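Local coordinates for protein lombricine kinase (Urechis caupo, PDB 3JPZ) that catalyses the reversible, ATP-dependent phosphorylation of the guanidino compound lombricine, as a member of the phosphagen kinase family, at residues Ser101-Gly106 / Leu339-Val344; Arg23-Glu28 / Lys73-Ala78. All coordinates share one frame; numbering follows the deposited sequence. Where two conformers were deposited one is given.

Contact 1: Ser101-Gly106 / Leu339-Val344; sequences SKLVGG and LLIDGV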
ATOM      1  N   SER A 101     -23.625 -35.309   6.972  1.00 15.38           N
ATOM      2  CA  SER A 101     -24.697 -36.262   7.271  1.00 20.70           C
ATOM      3  C   SER A 101     -25.608 -35.772   8.402  1.00 18.36           C
ATOM      4  O   SER A 101     -26.748 -36.218   8.526  1.00 24.40           O
ATOM      5  CB  SER A 101     -24.120 -37.641   7.619  1.00 25.02           C
ATOM      6  OG  SER A 101     -23.615 -37.690   8.943  1.00 31.47           O
ATOM      7  N   LYS A 102     -25.102 -34.852   9.220  1.00 17.68           N
ATOM      8  CA  LYS A 102     -25.870 -34.300  10.341  1.00 20.52           C
ATOM      9  C   LYS A 102     -26.898 -33.264   9.881  1.00 25.91           C
ATOM     10  O   LYS A 102     -27.696 -32.769  10.677  1.00 24.36           O
ATOM     11  CB  LYS A 102     -24.938 -33.660  11.378  1.00 23.31           C
ATOM     12  CG  LYS A 102     -24.095 -34.649  12.166  1.00 29.31           C
ATOM     13  CD  LYS A 102     -23.046 -33.945  13.025  1.00 32.94           C
ATOM     14  CE  LYS A 102     -23.631 -33.404  14.329  1.00 33.64           C
ATOM     15  NZ  LYS A 102     -22.574 -33.089  15.336  1.00 33.15           N
ATOM     16  N   LEU A 103     -26.883 -32.947   8.593  1.00 13.80           N
ATOM     17  CA  LEU A 103     -27.722 -31.882   8.064  1.00 16.29           C
ATOM     18  C   LEU A 103     -29.153 -32.333   7.840  1.00 16.21           C
ATOM     19  O   LEU A 103     -29.417 -33.495   7.542  1.00 22.23           O
ATOM     20  CB  LEU A 103     -27.153 -31.359   6.746  1.00 12.87           C
ATOM     21  CG  LEU A 103     -25.893 -30.510   6.847  1.00 15.98           C
ATOM     22  CD1 LEU A 103     -25.435 -30.090   5.462  1.00 19.87           C
ATOM     23  CD2 LEU A 103     -26.140 -29.293   7.719  1.00 12.46           C
ATOM     24  N   VAL A 104     -30.072 -31.387   7.965  1.00 20.57           N
ATOM     25  CA  VAL A 104     -31.487 -31.654   7.771  1.00 21.65           C
ATOM     26  C   VAL A 104     -32.005 -30.794   6.633  1.00 14.51           C
ATOM     27  O   VAL A 104     -31.939 -29.567   6.708  1.00 11.80           O
ATOM     28  CB  VAL A 104     -32.288 -31.340   9.050  1.00 17.13           C
ATOM     29  CG1 VAL A 104     -33.786 -31.563   8.823  1.00 22.59           C
ATOM     30  CG2 VAL A 104     -31.780 -32.191  10.206  1.00 34.62           C
ATOM     31  N   GLY A 105     -32.498 -31.435   5.573  1.00 18.83           N
ATOM     32  CA  GLY A 105     -33.136 -30.731   4.470  1.00 23.28           C
ATOM     33  C   GLY A 105     -32.199 -29.934   3.575  1.00 17.19           C
ATOM     34  O   GLY A 105     -32.600 -28.934   2.976  1.00 26.12           O
ATOM     35  N   GLY A 106     -30.958 -30.389   3.455  1.00 11.99           N
ATOM     36  CA  GLY A 106     -29.955 -29.650   2.703  1.00 22.32           C
ATOM     37  C   GLY A 106     -30.065 -29.717   1.189  1.00 26.12           C
ATOM     38  O   GLY A 106     -29.061 -29.587   0.497  1.00 24.68           O
ATOM     39  N   LEU A 339     -28.303 -23.293   9.586  1.00 19.81           N
ATOM     40  CA  LEU A 339     -28.935 -21.988   9.740  0.70 21.69           C
ATOM     41  C   LEU A 339     -29.279 -21.407   8.372  1.00 12.25           C
ATOM     42  O   LEU A 339     -30.317 -20.772   8.201  1.00 16.44           O
ATOM     43  CB  LEU A 339     -28.018 -21.027  10.508  0.70 12.60           C
ATOM     44  CG  LEU A 339     -28.486 -19.565  10.526  0.70 18.93           C
ATOM     45  CD1 LEU A 339     -29.767 -19.429  11.338  0.70 12.56           C
ATOM     46  CD2 LEU A 339     -27.406 -18.653  11.074  0.70 23.75           C
ATOM     47  N   LEU A 340     -28.403 -21.633   7.399  1.00 14.20           N
ATOM     48  CA  LEU A 340     -28.645 -21.193   6.029  1.00 11.75           C
ATOM     49  C   LEU A 340     -29.778 -21.998   5.418  1.00 11.71           C
ATOM     50  O   LEU A 340     -30.691 -21.457   4.795  1.00 11.86           O
ATOM     51  CB  LEU A 340     -27.393 -21.371   5.170  1.00 13.46           C
ATOM     52  CG  LEU A 340     -27.569 -21.023   3.692  1.00 11.63           C
ATOM     53  CD1 LEU A 340     -27.625 -19.523   3.492  1.00 11.48           C
ATOM     54  CD2 LEU A 340     -26.443 -21.608   2.869  1.00 12.07           C
ATOM     55  N   ILE A 341     -29.706 -23.306   5.590  1.00 12.42           N
ATOM     56  CA  ILE A 341     -30.768 -24.187   5.134  1.00 11.70           C
ATOM     57  C   ILE A 341     -32.116 -23.705   5.679  1.00 16.07           C
ATOM     58  O   ILE A 341     -33.058 -23.521   4.929  1.00 12.54           O
ATOM     59  CB  ILE A 341     -30.505 -25.630   5.575  1.00 11.65           C
ATOM     60  CG1 ILE A 341     -29.295 -26.187   4.835  1.00 11.91           C
ATOM     61  CG2 ILE A 341     -31.704 -26.484   5.308  1.00 11.75           C
ATOM     62  CD1 ILE A 341     -28.795 -27.494   5.367  1.00 11.70           C
ATOM     63  N   ASP A 342     -32.194 -23.479   6.985  1.00 12.53           N
ATOM     64  CA  ASP A 342     -33.456 -23.105   7.611  1.00 12.44           C
ATOM     65  C   ASP A 342     -33.934 -21.745   7.125  1.00 12.33           C
ATOM     66  O   ASP A 342     -35.111 -21.552   6.858  1.00 13.00           O
ATOM     67  CB  ASP A 342     -33.320 -23.079   9.134  1.00 13.78           C
ATOM     68  CG  ASP A 342     -33.050 -24.441   9.715  1.00 20.33           C
ATOM     69  OD1 ASP A 342     -33.266 -25.452   9.006  1.00 12.87           O
ATOM     70  OD2 ASP A 342     -32.630 -24.496  10.886  1.00 19.79           O
ATOM     71  N   GLY A 343     -33.014 -20.802   7.023  1.00 15.04           N
ATOM     72  CA  GLY A 343     -33.357 -19.458   6.610  1.00 21.62           C
ATOM     73  C   GLY A 343     -33.815 -19.435   5.167  1.00 16.10           C
ATOM     74  O   GLY A 343     -34.788 -18.764   4.831  1.00 12.14           O
ATOM     75  N   VAL A 344     -33.124 -20.184   4.318  1.00 11.88           N
ATOM     76  CA  VAL A 344     -33.407 -20.160   2.888  1.00 12.83           C
ATOM     77  C   VAL A 344     -34.727 -20.861   2.601  1.00 11.91           C
ATOM     78  O   VAL A 344     -35.513 -20.417   1.760  1.00 12.59           O
ATOM     79  CB  VAL A 344     -32.280 -20.815   2.077  1.00 12.15           C
ATOM     80  CG1 VAL A 344     -32.698 -20.982   0.616  1.00 11.69           C
ATOM     81  CG2 VAL A 344     -31.002 -19.987   2.191  1.00 11.53           C
TER
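Val104 is held to the helix it touches by its own backbone: its N is hydrogen-bonded to OE1 of Gln338, three residues before Ile341 on helix 333-355, whose NE2 is in turn bonded to OD1 of Asp342. Across the contact, the carbonyl O of Val104 lies 3.4 Å from CG2 of Ile341, and the next carbonyl O, of Gly105, meets the same methyl at 3.5 Å. These are van der Waals contacts.

The other branch of Ile341 does different work. CG1 stands anti to the carbonyl carbon (chi1 -68°), and the chain runs on extended, carrying CD1 to 3.6 Å from CA of Gly106 and 4.0 Å from CD2 of Leu103. The forked isoleucine thus fits inside the bend of the loop, with the left-handed backbone of Gly105 (phi 72°) turning the chain round it. Leu103 continues the apolar patch between helices 333-355 and 233-252, packing on Val337 and Phe237, while Gly106 shares a backbone hydrogen bond with Lys234.

Leu340 and, one turn on, Val344 pack from the same helix onto strand 279-285. A connecting loop is thereby laid on a helix that backs the large antiparallel sheet of the phosphagen kinase catalytic domain.

Contact 2: Arg23-Glu28 / Lys73-Ala78; sequences RHLNFE and KELFDA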
ATOM      1  N   ARG A  23     -11.649   2.464  19.335  1.00 16.65           N
ATOM      2  CA  ARG A  23     -12.558   2.601  20.467  1.00 23.97           C
ATOM      3  C   ARG A  23     -12.140   1.717  21.631  1.00 29.70           C
ATOM      4  O   ARG A  23     -12.674   1.853  22.730  1.00 28.42           O
ATOM      5  CB  ARG A  23     -13.986   2.270  20.055  1.00 15.57           C
ATOM      6  CG  ARG A  23     -14.687   3.419  19.350  1.00 29.92           C
ATOM      7  CD  ARG A  23     -16.170   3.143  19.200  1.00 29.77           C
ATOM      8  NE  ARG A  23     -16.434   1.931  18.430  1.00 17.04           N
ATOM      9  CZ  ARG A  23     -16.449   1.869  17.100  1.00 19.52           C
ATOM     10  NH1 ARG A  23     -16.205   2.952  16.376  1.00 21.27           N
ATOM     11  NH2 ARG A  23     -16.707   0.719  16.489  1.00 24.55           N
ATOM     12  N   HIS A  24     -11.188   0.820  21.386  1.00 13.31           N
ATOM     13  CA  HIS A  24     -10.700  -0.088  22.425  1.00 15.72           C
ATOM     14  C   HIS A  24      -9.224   0.114  22.763  1.00 16.40           C
ATOM     15  O   HIS A  24      -8.782  -0.234  23.858  1.00 16.60           O
ATOM     16  CB  HIS A  24     -10.944  -1.539  22.012  1.00 12.91           C
ATOM     17  CG  HIS A  24     -12.393  -1.882  21.857  1.00 17.82           C
ATOM     18  ND1 HIS A  24     -13.236  -2.054  22.935  1.00 20.00           N
ATOM     19  CD2 HIS A  24     -13.151  -2.079  20.753  1.00 25.29           C
ATOM     20  CE1 HIS A  24     -14.450  -2.342  22.503  1.00 20.39           C
ATOM     21  NE2 HIS A  24     -14.425  -2.366  21.182  1.00 24.31           N
ATOM     22  N   LEU A  25      -8.467   0.690  21.835  1.00 16.06           N
ATOM     23  CA  LEU A  25      -7.030   0.854  22.018  1.00 20.47           C
ATOM     24  C   LEU A  25      -6.736   2.229  22.596  1.00 21.10           C
ATOM     25  O   LEU A  25      -6.335   3.139  21.879  1.00 22.93           O
ATOM     26  CB  LEU A  25      -6.284   0.685  20.690  1.00 13.57           C
ATOM     27  CG  LEU A  25      -4.759   0.763  20.800  1.00 26.68           C
ATOM     28  CD1 LEU A  25      -4.216  -0.336  21.706  1.00 18.33           C
ATOM     29  CD2 LEU A  25      -4.116   0.690  19.433  1.00 25.24           C
ATOM     30  N   ASN A  26      -6.964   2.378  23.895  1.00 18.80           N
ATOM     31  CA  ASN A  26      -6.621   3.606  24.592  1.00 24.77           C
ATOM     32  C   ASN A  26      -5.130   3.595  24.874  1.00 17.37           C
ATOM     33  O   ASN A  26      -4.488   2.554  24.750  1.00 20.65           O
ATOM     34  CB  ASN A  26      -7.425   3.733  25.884  1.00 29.67           C
ATOM     35  CG  ASN A  26      -7.235   2.550  26.809  1.00 25.14           C
ATOM     36  OD1 ASN A  26      -6.150   1.980  26.897  1.00 34.32           O
ATOM     37  ND2 ASN A  26      -8.293   2.180  27.513  1.00 36.75           N
ATOM     38  N   PHE A  27      -4.576   4.744  25.249  1.00 30.25           N
ATOM     39  CA  PHE A  27      -3.129   4.877  25.360  1.00 27.21           C
ATOM     40  C   PHE A  27      -2.498   3.845  26.283  1.00 15.97           C
ATOM     41  O   PHE A  27      -1.338   3.465  26.117  1.00 20.56           O
ATOM     42  CB  PHE A  27      -2.734   6.252  25.878  1.00 19.08           C
ATOM     43  CG  PHE A  27      -1.264   6.369  26.141  1.00 25.16           C
ATOM     44  CD1 PHE A  27      -0.365   6.392  25.084  1.00 26.68           C
ATOM     45  CD2 PHE A  27      -0.774   6.395  27.436  1.00 27.32           C
ATOM     46  CE1 PHE A  27       0.983   6.466  25.312  1.00 24.96           C
ATOM     47  CE2 PHE A  27       0.579   6.474  27.672  1.00 28.85           C
ATOM     48  CZ  PHE A  27       1.459   6.510  26.611  1.00 33.44           C
ATOM     49  N   GLU A  28      -3.269   3.418  27.268  1.00 22.17           N
ATOM     50  CA  GLU A  28      -2.774   2.552  28.324  1.00 26.53           C
ATOM     51  C   GLU A  28      -2.551   1.144  27.790  1.00 28.36           C
ATOM     52  O   GLU A  28      -1.498   0.543  28.000  1.00 22.60           O
ATOM     53  CB  GLU A  28      -3.768   2.543  29.481  1.00 26.56           C
ATOM     54  CG  GLU A  28      -3.850   3.873  30.237  1.00 40.11           C
ATOM     55  CD  GLU A  28      -4.526   4.984  29.441  1.00 55.14           C
ATOM     56  OE1 GLU A  28      -5.444   4.695  28.640  1.00 38.03           O
ATOM     57  OE2 GLU A  28      -4.141   6.159  29.626  1.00 70.70           O
ATOM     58  N   LYS A  73      -3.248 -10.245  22.902  1.00 24.25           N
ATOM     59  CA  LYS A  73      -4.509 -10.864  23.284  1.00 13.90           C
ATOM     60  C   LYS A  73      -5.567  -9.859  23.715  1.00 22.02           C
ATOM     61  O   LYS A  73      -6.724  -9.968  23.321  1.00 19.38           O
ATOM     62  CB  LYS A  73      -4.279 -11.870  24.410  1.00 29.11           C
ATOM     63  CG  LYS A  73      -5.511 -12.674  24.780  1.00 37.12           C
ATOM     64  CD  LYS A  73      -5.155 -13.838  25.682  1.00 34.79           C
ATOM     65  CE  LYS A  73      -6.105 -15.006  25.475  1.00 39.61           C
ATOM     66  NZ  LYS A  73      -7.520 -14.561  25.409  1.00 17.32           N
ATOM     67  N   GLU A  74      -5.179  -8.884  24.523  1.00 22.15           N
ATOM     68  CA  GLU A  74      -6.161  -7.986  25.113  1.00 25.29           C
ATOM     69  C   GLU A  74      -6.759  -7.050  24.070  1.00 22.24           C
ATOM     70  O   GLU A  74      -7.866  -6.540  24.248  1.00 22.16           O
ATOM     71  CB  GLU A  74      -5.541  -7.182  26.252  1.00 28.32           C
ATOM     72  CG  GLU A  74      -4.897  -5.877  25.837  1.00 29.54           C
ATOM     73  CD  GLU A  74      -4.489  -5.052  27.035  1.00 28.51           C
ATOM     74  OE1 GLU A  74      -5.369  -4.722  27.858  1.00 31.17           O
ATOM     75  OE2 GLU A  74      -3.286  -4.750  27.159  1.00 24.69           O
ATOM     76  N   LEU A  75      -6.028  -6.836  22.980  1.00 26.41           N
ATOM     77  CA  LEU A  75      -6.520  -5.999  21.898  1.00 14.09           C
ATOM     78  C   LEU A  75      -7.414  -6.799  20.963  1.00 17.82           C
ATOM     79  O   LEU A  75      -8.494  -6.347  20.569  1.00 20.16           O
ATOM     80  CB  LEU A  75      -5.355  -5.374  21.121  1.00 12.42           C
ATOM     81  CG  LEU A  75      -5.748  -4.476  19.948  1.00 21.91           C
ATOM     82  CD1 LEU A  75      -6.844  -3.481  20.334  1.00 16.88           C
ATOM     83  CD2 LEU A  75      -4.523  -3.753  19.416  1.00 25.90           C
ATOM     84  N   PHE A  76      -6.963  -7.990  20.593  1.00 19.38           N
ATOM     85  CA  PHE A  76      -7.780  -8.850  19.763  1.00 22.30           C
ATOM     86  C   PHE A  76      -9.048  -9.227  20.496  1.00 12.67           C
ATOM     87  O   PHE A  76     -10.115  -9.247  19.907  1.00 17.79           O
ATOM     88  CB  PHE A  76      -7.010 -10.095  19.336  1.00 15.07           C
ATOM     89  CG  PHE A  76      -6.046  -9.834  18.228  1.00 12.64           C
ATOM     90  CD1 PHE A  76      -6.406 -10.068  16.912  1.00 11.07           C
ATOM     91  CD2 PHE A  76      -4.800  -9.309  18.494  1.00 13.80           C
ATOM     92  CE1 PHE A  76      -5.530  -9.817  15.899  1.00 16.02           C
ATOM     93  CE2 PHE A  76      -3.923  -9.046  17.474  1.00 18.63           C
ATOM     94  CZ  PHE A  76      -4.283  -9.296  16.180  1.00 14.01           C
ATOM     95  N   ASP A  77      -8.946  -9.492  21.789  1.00 16.85           N
ATOM     96  CA  ASP A  77     -10.113  -9.955  22.524  1.00 20.47           C
ATOM     97  C   ASP A  77     -11.186  -8.869  22.569  1.00 17.76           C
ATOM     98  O   ASP A  77     -12.369  -9.150  22.424  1.00 12.87           O
ATOM     99  CB  ASP A  77      -9.728 -10.416  23.923  1.00 24.87           C
ATOM    100  CG  ASP A  77      -9.186 -11.831  23.936  1.00 26.78           C
ATOM    101  OD1 ASP A  77      -8.883 -12.365  22.849  1.00 23.22           O
ATOM    102  OD2 ASP A  77      -9.075 -12.413  25.034  1.00 23.03           O
ATOM    103  N   ALA A  78     -10.776  -7.622  22.744  1.00 24.94           N
ATOM    104  CA  ALA A  78     -11.747  -6.540  22.814  1.00 23.46           C
ATOM    105  C   ALA A  78     -12.417  -6.345  21.458  1.00 12.23           C
ATOM    106  O   ALA A  78     -13.626  -6.126  21.367  1.00 20.06           O
ATOM    107  CB  ALA A  78     -11.083  -5.258  23.267  1.00 20.92           C
TER
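The imidazole of His24 and the Ala78 residue of helix 73-83 meet in two ways. CB of Ala78 lies 3.9 Å from ND1 of His24, and equally close to CG and to the histidine CB, a van der Waals contact along the CB, CG and ND1 side of the histidine. The carbonyl O of Ala78 stands over one face of the ring, 3.8 Å from NE2 and displaced toward the rim, so it makes no in-plane bond with that nitrogen. Next to this pair, CD1 of Leu25 touches CD2 of Leu75 at 4.1 Å. Both leucines hold CG anti to the backbone N (chi1 -177° and 180°), which brings their outer methyls together.

The next shell fixes the ring. NE2 of His24 is hydrogen-bonded to OE1 of Glu82, one helical turn beyond Ala78, and OE2 of the same carboxylate forms a salt bridge with NH2 of Arg23; one acidic group therefore ties two successive residues to helix 73-83. The leucines share Ile48 of helix 44-53 as a further apolar neighbour, and Leu75 also reaches Met29.

Farther out, two backbone features shape the segment 23-28. Leu25 is the centre of an inverse gamma turn, closed by a weak bond of 3.2 Å from Asn26 N to His24 O. Asn26 then N-caps helix 27-33, its OD1 accepting from Met29 N and, weakly, from Glu28 N. The first turn of helix 73-83 carries a salt bridge of its own, in which NZ of Lys73 meets OD2 of Asp77 at 2.7 Å on the syn side, 16° out of the carboxylate plane. This packing of helices 20-24, 27-33, 44-53 and 73-83 belongs to the small helical N-terminal domain of the phosphagen kinases.

The two contacts come in series along the chain: contact 2 closes at helix 73-83, and contact 1 opens in the loop that follows it, ahead of strand 113-122. Their centres are 37 Å apart, with nearest atoms about 21 Å apart. Contact 2 lies away from the annotated nucleotide sites. Contact 1 joins segments 233 residues apart, with the side chain of Leu103 about 6 Å from that of Ile118 and that of Ile341 about 7 Å from that of Val282, both predicted to bind ATP. The two thus lie in different parts of the two-domain fold, contact 2 within the N-terminal domain and contact 1 where the linking loop meets the catalytic domain.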